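Local coordinates for protein metazoan TIR-STING fusion (Crassostrea gigas, PDB 6WT6) that joins a TIR domain to a STING ligand-binding domain in one chain, an architecture probably suited to intracellular signalling, at residues A[233-237]-A[339-343]; A[264-268]-A[343-347]; A[272-276]-A[350-354]; A[217-223]-A[328-334]; A[198-202]-A[240-244]. All coordinates share one frame; numbering follows the deposited sequence.

Interaction 1. Residues A[233-237]-A[339-343]; sequences ESSLI and SDAMP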
# COMPACT_ATOMS: atom_id res chain seq x y z
N GLU A 233 23.52 16.86 0.28
CA GLU A 233 22.81 18.12 0.14
C GLU A 233 23.68 19.32 0.46
O GLU A 233 23.36 20.44 0.03
CB GLU A 233 21.57 18.14 1.04
CG GLU A 233 20.35 17.48 0.43
CD GLU A 233 19.64 18.37 -0.58
OE1 GLU A 233 19.85 19.60 -0.54
OE2 GLU A 233 18.88 17.83 -1.40
N SER A 234 24.77 19.13 1.20
CA SER A 234 25.65 20.23 1.56
C SER A 234 26.99 19.70 2.05
O SER A 234 27.02 18.76 2.86
CB SER A 234 25.00 21.12 2.63
OG SER A 234 25.86 22.20 2.99
N SER A 235 28.08 20.30 1.57
CA SER A 235 29.40 19.94 2.04
C SER A 235 29.62 20.30 3.51
O SER A 235 30.60 19.83 4.10
CB SER A 235 30.46 20.62 1.17
OG SER A 235 30.39 22.03 1.32
N LEU A 236 28.73 21.10 4.10
CA LEU A 236 28.82 21.44 5.51
C LEU A 236 28.20 20.37 6.41
O LEU A 236 28.25 20.51 7.64
CB LEU A 236 28.15 22.79 5.76
CG LEU A 236 28.80 23.96 5.02
CD1 LEU A 236 28.00 25.25 5.17
CD2 LEU A 236 30.23 24.14 5.49
N ILE A 237 27.61 19.32 5.84
CA ILE A 237 27.12 18.18 6.59
C ILE A 237 28.18 17.09 6.52
O ILE A 237 28.52 16.61 5.43
CB ILE A 237 25.78 17.68 6.03
CG1 ILE A 237 24.77 18.83 5.94
CG2 ILE A 237 25.23 16.54 6.88
CD1 ILE A 237 23.51 18.48 5.16
N SER A 339 24.70 26.18 0.46
CA SER A 339 25.29 25.30 1.47
C SER A 339 24.74 25.56 2.86
O SER A 339 24.94 24.74 3.75
CB SER A 339 26.81 25.46 1.48
OG SER A 339 27.39 24.83 0.36
N ASP A 340 24.06 26.69 3.07
CA ASP A 340 23.50 27.02 4.38
C ASP A 340 22.10 26.48 4.58
O ASP A 340 21.65 26.37 5.73
CB ASP A 340 23.47 28.54 4.57
CG ASP A 340 24.84 29.16 4.54
OD1 ASP A 340 25.83 28.40 4.60
OD2 ASP A 340 24.92 30.40 4.46
N ALA A 341 21.39 26.15 3.50
CA ALA A 341 19.96 25.90 3.59
C ALA A 341 19.67 24.62 4.38
O ALA A 341 18.95 24.65 5.38
CB ALA A 341 19.35 25.83 2.19
N MET A 342 20.23 23.50 3.95
CA MET A 342 19.95 22.23 4.62
C MET A 342 20.57 22.19 6.01
O MET A 342 19.92 21.74 6.95
CB MET A 342 20.42 21.04 3.77
CG MET A 342 20.08 19.69 4.37
SD MET A 342 18.32 19.34 4.33
CE MET A 342 18.01 19.51 2.58
N PRO A 343 21.83 22.64 6.19
CA PRO A 343 22.35 22.74 7.56
C PRO A 343 21.48 23.56 8.51
O PRO A 343 21.31 23.16 9.67
CB PRO A 343 23.73 23.39 7.35
CG PRO A 343 24.16 22.85 6.05
CD PRO A 343 22.91 22.82 5.20
O HOH W 1 22.01 23.03 1.90
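Ser-234 meets the 339-343 segment where that segment leads into helix 341-356. Its CB packs against Pro-343 CD at 3.7 Å. One bond further, OG donates to the carbonyl O of Ser-339 at 2.8 Å, in the carbonyl plane and on a lone pair (C=O...OG angle 118°). The same OG accepts from the backbone N of Leu-236, an ST turn laid over the type I beta turn that runs from Ser-234 to Ile-237. With chi1 at 179°, OG is opposite the backbone N and faces Ser-339. Pro-343 CG lies 3.6 Å from Ser-234 OG, while Leu-236 brings CD1 to 3.4 Å from Ser-339 O.

The rest of the contact is largely apolar. Met-342 CG touches Ile-237 CD1 at 3.7 Å, and bends at chi2 and chi3 bring Met-342 CE back to Glu-233, 3.6 Å from OE1. A water accepts from Met-342 N at 2.8 Å, and its link to Glu-233 O is weak. Ile-237 also packs on Tyr-263 of strand 260-266. The buried hydroxyl of Ser-234 is thus used both ways, as donor and acceptor, and one side chain ties the turn's own shape to the approach of the helix.

Interaction 2. Residues A[264-268]-A[343-347]; sequences SVTDD and PRLIC
The guanidinium of Arg-344 and the carboxylate of Asp-268 are the flat groups that meet here. OD1 of Asp-268 lies at the edge of the guanidinium, near its plane, 3.8 Å from Arg-344 NH2, a long salt bridge; the two planes are turned 43° apart. A water that donates to Asp-268 OD1 may link the two groups, though its bond on the arginine side, with NH2, is weak. The Arg-344 chain bends at chi3 (-64°), which brings the guanidinium to the solvent side of the contact.

Away from the charged pair the contact is apolar and centres on Val-265 and Cys-347. Val-265 straddles the sulfur with both methyls: CG2 is 3.5 Å from Cys-347 SG, and CG1 is 3.7 Å from the same atom. CG2 comes closer still to the backbone, 3.3 Å from Pro-343 O, and also packs on Pro-343 CB at 3.6 Å. Placing CG2 opposite the backbone N lets it reach the first turn of the helix. Asp-267 adds its CB at 3.8 Å from Cys-347 SG, but its carboxylate is engaged with Lys-351 in a salt bridge. Thr-266 turns away from the helix, and its hydroxyl bonds to Asp-272.

The short segment axes approach to 7.9 Å at 104°, nearly perpendicular. This is the alpha/beta packing of the STING ligand-binding domain, in which helix 341-356 lies across one face of the mixed sheet.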
# COMPACT_ATOMS: atom_id res chain seq x y z
N SER A 264 27.21 15.56 11.38
CA SER A 264 27.40 16.79 12.12
C SER A 264 26.93 17.97 11.28
O SER A 264 26.96 17.92 10.04
CB SER A 264 28.87 16.99 12.51
OG SER A 264 29.01 18.00 13.49
N VAL A 265 26.51 19.03 11.95
CA VAL A 265 26.03 20.23 11.28
C VAL A 265 26.33 21.43 12.17
O VAL A 265 26.22 21.35 13.40
CB VAL A 265 24.52 20.10 10.95
CG1 VAL A 265 23.71 19.83 12.20
CG2 VAL A 265 24.02 21.32 10.26
N THR A 266 26.75 22.53 11.56
CA THR A 266 27.21 23.72 12.27
C THR A 266 26.16 24.82 12.18
O THR A 266 25.68 25.13 11.09
CB THR A 266 28.54 24.22 11.68
OG1 THR A 266 29.51 23.16 11.71
CG2 THR A 266 29.06 25.39 12.48
N ASP A 267 25.82 25.41 13.33
CA ASP A 267 24.83 26.48 13.37
C ASP A 267 25.55 27.82 13.17
O ASP A 267 26.70 27.86 12.72
CB ASP A 267 24.03 26.40 14.67
CG ASP A 267 24.85 26.74 15.90
OD1 ASP A 267 26.09 26.63 15.85
OD2 ASP A 267 24.24 27.11 16.93
N ASP A 268 24.90 28.93 13.52
CA ASP A 268 25.50 30.24 13.26
C ASP A 268 26.67 30.54 14.19
O ASP A 268 27.57 31.29 13.81
CB ASP A 268 24.45 31.34 13.37
CG ASP A 268 23.29 31.15 12.41
OD1 ASP A 268 23.47 30.48 11.37
OD2 ASP A 268 22.20 31.67 12.70
N PRO A 343 21.83 22.64 6.19
CA PRO A 343 22.35 22.74 7.56
C PRO A 343 21.48 23.56 8.51
O PRO A 343 21.31 23.16 9.67
CB PRO A 343 23.73 23.39 7.35
CG PRO A 343 24.16 22.85 6.05
CD PRO A 343 22.91 22.82 5.20
N ARG A 344 20.94 24.69 8.06
CA ARG A 344 20.13 25.51 8.95
C ARG A 344 18.80 24.84 9.29
O ARG A 344 18.29 25.00 10.40
CB ARG A 344 19.88 26.89 8.34
CG ARG A 344 19.10 27.83 9.25
CD ARG A 344 19.12 29.26 8.73
NE ARG A 344 20.47 29.83 8.73
CZ ARG A 344 21.21 29.97 7.63
NH1 ARG A 344 20.74 29.60 6.45
NH2 ARG A 344 22.43 30.49 7.72
N LEU A 345 18.24 24.08 8.34
CA LEU A 345 17.01 23.36 8.61
C LEU A 345 17.23 22.28 9.67
O LEU A 345 16.42 22.14 10.60
CB LEU A 345 16.48 22.75 7.32
CG LEU A 345 15.37 21.71 7.52
CD1 LEU A 345 14.13 22.38 8.11
CD2 LEU A 345 15.04 21.02 6.21
N ILE A 346 18.32 21.52 9.56
CA ILE A 346 18.57 20.42 10.48
C ILE A 346 18.88 20.95 11.88
O ILE A 346 18.39 20.42 12.88
CB ILE A 346 19.69 19.51 9.96
CG1 ILE A 346 19.31 18.92 8.60
CG2 ILE A 346 19.99 18.40 10.96
CD1 ILE A 346 20.40 18.07 7.97
N CYS A 347 19.71 22.00 11.97
CA CYS A 347 20.00 22.61 13.27
C CYS A 347 18.73 23.09 13.95
O CYS A 347 18.59 22.99 15.17
CB CYS A 347 20.98 23.78 13.10
SG CYS A 347 22.69 23.32 12.85
O HOH W 2 25.10 30.14 9.57

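Interaction 3. Residues A[272-276]-A[350-354]; sequences DYFFA and IKNQL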
# COMPACT_ATOMS: atom_id res chain seq x y z
N ASP A 272 28.80 22.74 16.72
CA ASP A 272 28.47 21.53 15.98
C ASP A 272 27.33 20.80 16.67
O ASP A 272 27.35 20.63 17.90
CB ASP A 272 29.68 20.60 15.85
CG ASP A 272 30.79 21.21 15.02
OD1 ASP A 272 30.52 22.19 14.30
OD2 ASP A 272 31.95 20.73 15.11
N TYR A 273 26.34 20.38 15.88
CA TYR A 273 25.22 19.58 16.37
C TYR A 273 25.23 18.25 15.64
O TYR A 273 25.41 18.21 14.41
CB TYR A 273 23.90 20.32 16.15
CG TYR A 273 23.64 21.38 17.20
CD1 TYR A 273 24.17 22.66 17.07
CD2 TYR A 273 22.87 21.10 18.32
CE1 TYR A 273 23.94 23.63 18.03
CE2 TYR A 273 22.63 22.06 19.29
CZ TYR A 273 23.17 23.33 19.14
OH TYR A 273 22.93 24.29 20.10
N PHE A 274 25.04 17.17 16.39
CA PHE A 274 25.11 15.82 15.87
C PHE A 274 23.73 15.20 15.78
O PHE A 274 22.84 15.49 16.59
CB PHE A 274 26.01 14.94 16.75
CG PHE A 274 27.46 15.34 16.74
CD1 PHE A 274 27.93 16.34 17.58
CD2 PHE A 274 28.37 14.69 15.91
CE1 PHE A 274 29.26 16.70 17.58
CE2 PHE A 274 29.71 15.05 15.91
CZ PHE A 274 30.15 16.06 16.75
N PHE A 275 23.54 14.33 14.79
CA PHE A 275 22.26 13.67 14.64
C PHE A 275 22.45 12.37 13.87
O PHE A 275 23.30 12.27 12.98
CB PHE A 275 21.25 14.57 13.92
CG PHE A 275 21.64 14.93 12.50
CD1 PHE A 275 22.53 15.96 12.25
CD2 PHE A 275 21.09 14.25 11.43
CE1 PHE A 275 22.88 16.30 10.95
CE2 PHE A 275 21.43 14.59 10.12
CZ PHE A 275 22.32 15.61 9.88
N ALA A 276 21.65 11.37 14.23
CA ALA A 276 21.46 10.21 13.38
C ALA A 276 20.37 10.53 12.37
O ALA A 276 19.29 10.99 12.74
CB ALA A 276 21.08 8.98 14.20
N ILE A 350 17.06 19.86 15.27
CA ILE A 350 17.79 19.28 16.39
C ILE A 350 17.52 20.07 17.66
O ILE A 350 17.28 19.50 18.73
CB ILE A 350 19.29 19.21 16.07
CG1 ILE A 350 19.56 18.22 14.94
CG2 ILE A 350 20.08 18.82 17.32
CD1 ILE A 350 21.01 18.14 14.54
N LYS A 351 17.57 21.40 17.57
CA LYS A 351 17.33 22.24 18.74
C LYS A 351 15.89 22.12 19.23
O LYS A 351 15.63 22.14 20.43
CB LYS A 351 17.68 23.69 18.43
CG LYS A 351 19.16 23.92 18.16
CD LYS A 351 19.45 25.35 17.73
CE LYS A 351 20.94 25.57 17.51
NZ LYS A 351 21.26 26.97 17.13
N ASN A 352 14.94 22.00 18.30
CA ASN A 352 13.55 21.82 18.68
C ASN A 352 13.35 20.52 19.46
O ASN A 352 12.61 20.49 20.45
CB ASN A 352 12.66 21.85 17.44
CG ASN A 352 11.18 21.77 17.77
OD1 ASN A 352 10.65 22.62 18.50
ND2 ASN A 352 10.50 20.77 17.23
N GLN A 353 14.01 19.45 19.03
CA GLN A 353 13.85 18.17 19.71
C GLN A 353 14.56 18.16 21.06
O GLN A 353 14.10 17.49 21.99
CB GLN A 353 14.36 17.04 18.83
CG GLN A 353 13.56 16.86 17.55
CD GLN A 353 12.08 16.66 17.82
OE1 GLN A 353 11.69 15.96 18.76
NE2 GLN A 353 11.24 17.29 17.01
N LEU A 354 15.67 18.90 21.20
CA LEU A 354 16.35 18.97 22.48
C LEU A 354 15.50 19.70 23.52
O LEU A 354 15.56 19.37 24.71
CB LEU A 354 17.71 19.65 22.33
CG LEU A 354 18.82 18.83 21.67
CD1 LEU A 354 19.99 19.71 21.27
CD2 LEU A 354 19.29 17.73 22.62
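Tyr-273 and Phe-275, both on strand 272-279, receive Ile-350 of helix 341-356 in the helix-on-sheet packing of the STING ligand-binding domain. The short segment axes stand 79° apart and come within 10.2 Å, so side chains rather than backbones fill the space between them. Ile-350 divides its branches between the two rings. CG2 touches Tyr-273 CD2 at 3.7 Å, and CD1 reaches Phe-275 CD1 at 3.5 Å, with Phe-275 CB almost as near. Both methyls approach their rings obliquely. A chi1 of 63° sets the CG of Phe-275 between the backbone N and the carbonyl carbon, and in this position the side chain meets that of Ile-350 at about a right angle.

Further along the helix, Leu-354 brings CD1 to the edge of the tyrosine ring, 4.1 Å from Tyr-273 CE2. Lys-351 passes the phenol end at roughly a right angle: its aliphatic chain, extended beyond CG, brings CE near CZ and OH of Tyr-273.

A second shell surrounds these groups. The salt bridge of Lys-351 NZ with Asp-267 probably helps to keep the methylene chain against the tyrosine, which itself also touches Asp-267. Within the sheet, backbone hydrogen bonds from Tyr-273 to Val-265 and from Phe-275 to Tyr-263 hold the strand that carries both rings. Phe-275 also leans on Val-265. At the outer limit of the contact, CE of Lys-351 stands 3.5 Å from Tyr-273 OH.

Interaction 4. Residues A[217-223]-A[328-334]; sequences FLFFPQS and KIVFYKD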
# COMPACT_ATOMS: atom_id res chain seq x y z
N PHE A 217 16.36 11.12 12.87
CA PHE A 217 15.72 12.07 11.98
C PHE A 217 15.55 11.44 10.61
O PHE A 217 16.52 11.01 9.99
CB PHE A 217 16.53 13.37 11.91
CG PHE A 217 16.43 14.20 13.15
CD1 PHE A 217 15.59 15.30 13.21
CD2 PHE A 217 17.15 13.86 14.29
CE1 PHE A 217 15.49 16.06 14.36
CE2 PHE A 217 17.06 14.61 15.44
CZ PHE A 217 16.23 15.71 15.48
N LEU A 218 14.30 11.36 10.14
CA LEU A 218 13.95 10.73 8.88
C LEU A 218 13.58 11.81 7.88
O LEU A 218 12.65 12.59 8.12
CB LEU A 218 12.79 9.75 9.08
CG LEU A 218 13.00 8.61 10.08
CD1 LEU A 218 11.68 7.94 10.38
CD2 LEU A 218 14.02 7.60 9.54
N PHE A 219 14.30 11.86 6.77
CA PHE A 219 14.20 12.98 5.84
C PHE A 219 13.23 12.65 4.72
O PHE A 219 13.31 11.58 4.11
CB PHE A 219 15.58 13.34 5.30
CG PHE A 219 16.47 13.97 6.33
CD1 PHE A 219 16.45 15.34 6.53
CD2 PHE A 219 17.29 13.19 7.13
CE1 PHE A 219 17.26 15.92 7.49
CE2 PHE A 219 18.10 13.77 8.09
CZ PHE A 219 18.08 15.14 8.28
N PHE A 220 12.32 13.59 4.46
CA PHE A 220 11.19 13.40 3.55
C PHE A 220 11.17 14.59 2.60
O PHE A 220 10.41 15.55 2.80
CB PHE A 220 9.88 13.28 4.35
CG PHE A 220 8.72 12.72 3.57
CD1 PHE A 220 8.52 13.02 2.23
CD2 PHE A 220 7.80 11.89 4.21
CE1 PHE A 220 7.44 12.51 1.54
CE2 PHE A 220 6.72 11.37 3.52
CZ PHE A 220 6.54 11.68 2.18
N PRO A 221 12.01 14.57 1.56
CA PRO A 221 11.95 15.63 0.55
C PRO A 221 10.63 15.58 -0.21
O PRO A 221 10.14 14.50 -0.56
CB PRO A 221 13.14 15.32 -0.36
CG PRO A 221 13.36 13.85 -0.19
CD PRO A 221 13.03 13.56 1.25
N GLN A 222 10.07 16.76 -0.49
CA GLN A 222 8.76 16.81 -1.13
C GLN A 222 8.77 16.17 -2.51
O GLN A 222 7.75 15.61 -2.94
CB GLN A 222 8.27 18.26 -1.23
CG GLN A 222 6.89 18.40 -1.86
CD GLN A 222 6.40 19.83 -1.88
OE1 GLN A 222 7.09 20.74 -1.42
NE2 GLN A 222 5.21 20.04 -2.42
N SER A 223 9.89 16.25 -3.23
CA SER A 223 9.94 15.61 -4.54
C SER A 223 10.02 14.10 -4.44
O SER A 223 9.88 13.43 -5.47
CB SER A 223 11.14 16.13 -5.33
OG SER A 223 12.33 15.52 -4.88
N LYS A 328 12.00 11.47 14.29
CA LYS A 328 11.43 12.74 13.86
C LYS A 328 11.46 12.79 12.34
O LYS A 328 12.54 12.79 11.74
CB LYS A 328 12.20 13.92 14.46
CG LYS A 328 11.62 15.28 14.07
CD LYS A 328 10.15 15.36 14.44
CE LYS A 328 9.58 16.75 14.17
NZ LYS A 328 9.71 17.12 12.74
N ILE A 329 10.29 12.83 11.73
CA ILE A 329 10.19 12.93 10.28
C ILE A 329 10.39 14.39 9.88
O ILE A 329 9.70 15.28 10.39
CB ILE A 329 8.84 12.40 9.77
CG1 ILE A 329 8.60 10.98 10.30
CG2 ILE A 329 8.81 12.40 8.26
CD1 ILE A 329 7.33 10.33 9.76
N VAL A 330 11.34 14.63 8.99
CA VAL A 330 11.69 15.98 8.54
C VAL A 330 11.20 16.13 7.11
O VAL A 330 11.88 15.72 6.16
CB VAL A 330 13.20 16.24 8.64
CG1 VAL A 330 13.54 17.67 8.18
CG2 VAL A 330 13.71 15.98 10.06
N PHE A 331 10.02 16.72 6.94
CA PHE A 331 9.52 17.05 5.61
C PHE A 331 10.03 18.44 5.21
O PHE A 331 9.99 19.38 6.01
CB PHE A 331 7.99 17.01 5.58
CG PHE A 331 7.41 17.28 4.22
CD1 PHE A 331 7.16 16.24 3.35
CD2 PHE A 331 7.10 18.57 3.82
CE1 PHE A 331 6.61 16.48 2.10
CE2 PHE A 331 6.56 18.82 2.58
CZ PHE A 331 6.32 17.77 1.71
N TYR A 332 10.50 18.56 3.97
CA TYR A 332 11.07 19.82 3.51
C TYR A 332 10.97 19.90 2.00
O TYR A 332 10.96 18.88 1.31
CB TYR A 332 12.53 19.96 3.95
CG TYR A 332 13.45 18.90 3.38
CD1 TYR A 332 13.57 17.65 3.99
CD2 TYR A 332 14.19 19.14 2.23
CE1 TYR A 332 14.41 16.67 3.46
CE2 TYR A 332 15.03 18.18 1.70
CZ TYR A 332 15.14 16.95 2.32
OH TYR A 332 15.97 15.99 1.79
N LYS A 333 10.90 21.14 1.50
CA LYS A 333 10.96 21.41 0.07
C LYS A 333 12.41 21.35 -0.37
O LYS A 333 13.21 22.23 -0.02
CB LYS A 333 10.36 22.77 -0.25
CG LYS A 333 8.91 22.95 0.18
CD LYS A 333 8.30 24.21 -0.41
CE LYS A 333 6.93 24.49 0.20
NZ LYS A 333 6.18 25.53 -0.55
N ASP A 334 12.76 20.33 -1.14
CA ASP A 334 14.13 20.16 -1.62
C ASP A 334 14.33 21.00 -2.89
O ASP A 334 14.41 20.49 -4.01
CB ASP A 334 14.44 18.68 -1.85
CG ASP A 334 13.37 17.98 -2.67
OD1 ASP A 334 12.19 18.36 -2.56
OD2 ASP A 334 13.71 17.05 -3.42
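Five parallel bridges pair strand 217-221 with strand 328-332 in register, Phe-217 with Lys-328 through Pro-221 with Tyr-332. The tight part begins with the backbone: Val-330 N donates to Leu-218 O at 2.6 Å with an N-H...O angle of 174°, and Phe-220 N reaches Val-330 O at 2.8 Å.

On the face that carries Phe-217, Phe-219 and Tyr-332, the packing is dense. Val-330 CG2 meets the Phe-217 ring at its edge, and Tyr-332 CE1 lies at the edge of the Phe-219 ring. Pro-221 CA makes a CH-pi contact over one face of the Tyr-332 ring, 4.0 Å from its centroid. The tyrosine's chi1 of 62° swings the ring back over the neighbouring strand, where the proline can cover it. Helix 341-356 lies beyond this face, with Met-342 and Leu-345 on Tyr-332.

The other face is packed as well, under helix 299-319, which sets Ser-306 on Phe-220 and Tyr-310 on Ile-329. Phe-331 CD1 lies over a face of the Phe-220 ring, 3.7 Å from Phe-220 CD1; the rings meet obliquely, planes 59° apart. Asp-75 of the second subunit packs on Phe-331.

The loose, solvent side comes beyond the strand ends, where Gln-222 covers Phe-331 CZ with CB and runs its OE1 beside exposed Lys-333. Here Asp-334 takes Ser-223 with both oxygens: OD1 from N at 3.2 Å and OD2, through its syn lone pair, from OG. A carboxylate thus continues the pairing where the parallel strands end, and a long, weak ion pair with Arg-225 may help to keep it charged.

Interaction 5. Residues A[198-202]-A[240-244]; sequences TVRQW and RGHLP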
# COMPACT_ATOMS: atom_id res chain seq x y z
N THR A 198 20.81 3.53 22.23
CA THR A 198 22.02 3.47 21.42
C THR A 198 22.57 4.87 21.16
O THR A 198 23.78 5.09 21.21
CB THR A 198 21.74 2.75 20.10
OG1 THR A 198 21.12 1.49 20.38
CG2 THR A 198 23.02 2.51 19.33
N VAL A 199 21.67 5.83 20.90
CA VAL A 199 22.09 7.19 20.59
C VAL A 199 22.72 7.84 21.81
O VAL A 199 23.78 8.49 21.72
CB VAL A 199 20.90 8.01 20.07
CG1 VAL A 199 21.24 9.49 20.00
CG2 VAL A 199 20.48 7.50 18.70
N ARG A 200 22.09 7.69 22.98
CA ARG A 200 22.64 8.29 24.19
C ARG A 200 24.00 7.71 24.54
O ARG A 200 24.86 8.43 25.06
CB ARG A 200 21.67 8.10 25.36
CG ARG A 200 20.38 8.89 25.21
CD ARG A 200 19.63 8.98 26.52
NE ARG A 200 19.30 7.67 27.06
CZ ARG A 200 18.14 7.05 26.87
NH1 ARG A 200 17.18 7.62 26.15
NH2 ARG A 200 17.93 5.85 27.40
N GLN A 201 24.22 6.43 24.27
CA GLN A 201 25.54 5.85 24.51
C GLN A 201 26.58 6.46 23.57
O GLN A 201 27.69 6.80 23.99
CB GLN A 201 25.50 4.33 24.36
CG GLN A 201 26.87 3.69 24.46
CD GLN A 201 26.82 2.18 24.33
OE1 GLN A 201 26.11 1.50 25.07
NE2 GLN A 201 27.58 1.64 23.37
N TRP A 202 26.23 6.60 22.29
CA TRP A 202 27.14 7.24 21.35
C TRP A 202 27.37 8.70 21.73
O TRP A 202 28.50 9.19 21.73
CB TRP A 202 26.59 7.14 19.92
CG TRP A 202 27.58 7.54 18.86
CD1 TRP A 202 28.35 6.70 18.10
CD2 TRP A 202 27.92 8.87 18.44
NE1 TRP A 202 29.14 7.42 17.24
CE2 TRP A 202 28.90 8.76 17.43
CE3 TRP A 202 27.49 10.14 18.83
CZ2 TRP A 202 29.45 9.87 16.80
CZ3 TRP A 202 28.04 11.25 18.19
CH2 TRP A 202 29.01 11.10 17.19
N ARG A 240 30.16 11.40 10.51
CA ARG A 240 30.80 11.30 11.81
C ARG A 240 30.79 9.87 12.35
O ARG A 240 30.96 9.68 13.56
CB ARG A 240 30.14 12.23 12.83
CG ARG A 240 30.26 13.71 12.50
CD ARG A 240 31.71 14.18 12.46
NE ARG A 240 31.80 15.64 12.35
CZ ARG A 240 32.93 16.32 12.24
NH1 ARG A 240 34.10 15.69 12.23
NH2 ARG A 240 32.90 17.64 12.15
N GLY A 241 30.60 8.88 11.50
CA GLY A 241 30.52 7.51 11.98
C GLY A 241 29.13 6.95 11.89
O GLY A 241 28.33 7.36 11.04
N HIS A 242 28.81 6.00 12.77
CA HIS A 242 27.53 5.30 12.69
C HIS A 242 27.19 4.69 14.04
O HIS A 242 28.00 4.66 14.96
CB HIS A 242 27.57 4.23 11.59
CG HIS A 242 28.81 3.41 11.60
ND1 HIS A 242 29.12 2.52 12.61
CD2 HIS A 242 29.83 3.33 10.71
CE1 HIS A 242 30.27 1.93 12.35
NE2 HIS A 242 30.72 2.40 11.20
N LEU A 243 25.93 4.22 14.13
CA LEU A 243 25.39 3.48 15.26
C LEU A 243 25.41 1.99 14.95
O LEU A 243 25.00 1.59 13.86
CB LEU A 243 23.95 3.91 15.56
CG LEU A 243 23.67 5.30 16.10
CD1 LEU A 243 22.17 5.52 16.19
CD2 LEU A 243 24.32 5.50 17.46
N PRO A 244 25.87 1.14 15.88
CA PRO A 244 25.88 -0.32 15.67
C PRO A 244 24.47 -0.89 15.50
O PRO A 244 23.57 -0.54 16.26
CB PRO A 244 26.54 -0.86 16.94
CG PRO A 244 26.34 0.22 17.96
CD PRO A 244 26.43 1.50 17.20
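The end of the long helix 176-204 rests on strand 238-243, the edge strand of the mixed sheet in the STING ligand-binding domain. Leu-243 is the residue through which they interlock. Its CD1 meets Val-199 CG2 at 3.6 Å, whereas CD2 enters between Trp-202 CB, 3.7 Å away, and Thr-198 CG2, 3.8 Å away. One leucine therefore touches three residues within little more than one helical turn, one with one branch and two with the other. The threonine methyl, placed opposite the backbone N by chi1 of -52° for OG1, faces the strand, and it also reaches Pro-244 CD at 4.1 Å. The threonine hydroxyl makes a weak hydrogen bond back to Asp-194 O.

Trp-202 covers more of the strand. With chi1 at -169°, its indole extends along the strand from Leu-243 toward Arg-240, and the two side chains Trp-202 and Leu-243 cross at about a right angle. Arg-240 O lies at the edge of the ring, near its plane, 3.6 Å from Trp-202 CZ2. His-242 O approaches obliquely, 3.8 Å from Trp-202 NE1.

The axes of the short segments are 9.5 Å apart and run at 144°. Strand 260-266 flanks the contact through Ile-262, which touches both Trp-202 and Leu-243. Met-212 of strand 212-221 meets Val-199 and Trp-202, and Ala-276 of strand 272-279 lies against Leu-243.

All five contacts belong to the STING ligand-binding domain and lie in or against its mixed sheet. Interactions 1, 2 and 3 follow one another along helix 341-356, with centres of neighbours about 8 Å apart; 1 and 2 share Pro-343. Interaction 4 pairs strands 212-221 and 327-332 about 15 Å, centre to centre, from interactions 2 and 3, and meets that helix through Tyr-332 and Phe-217. Interaction 5, about 22 Å from interaction 4 between centres, brings helix 176-204 to the other edge strand, 238-243. Along the chain it closes before 2 and 3 open but crosses 1 and 4; 1 and 2 end on the same helix, while 3 and 4 cross them and each other, so C-terminal elements close the fold onto earlier strands.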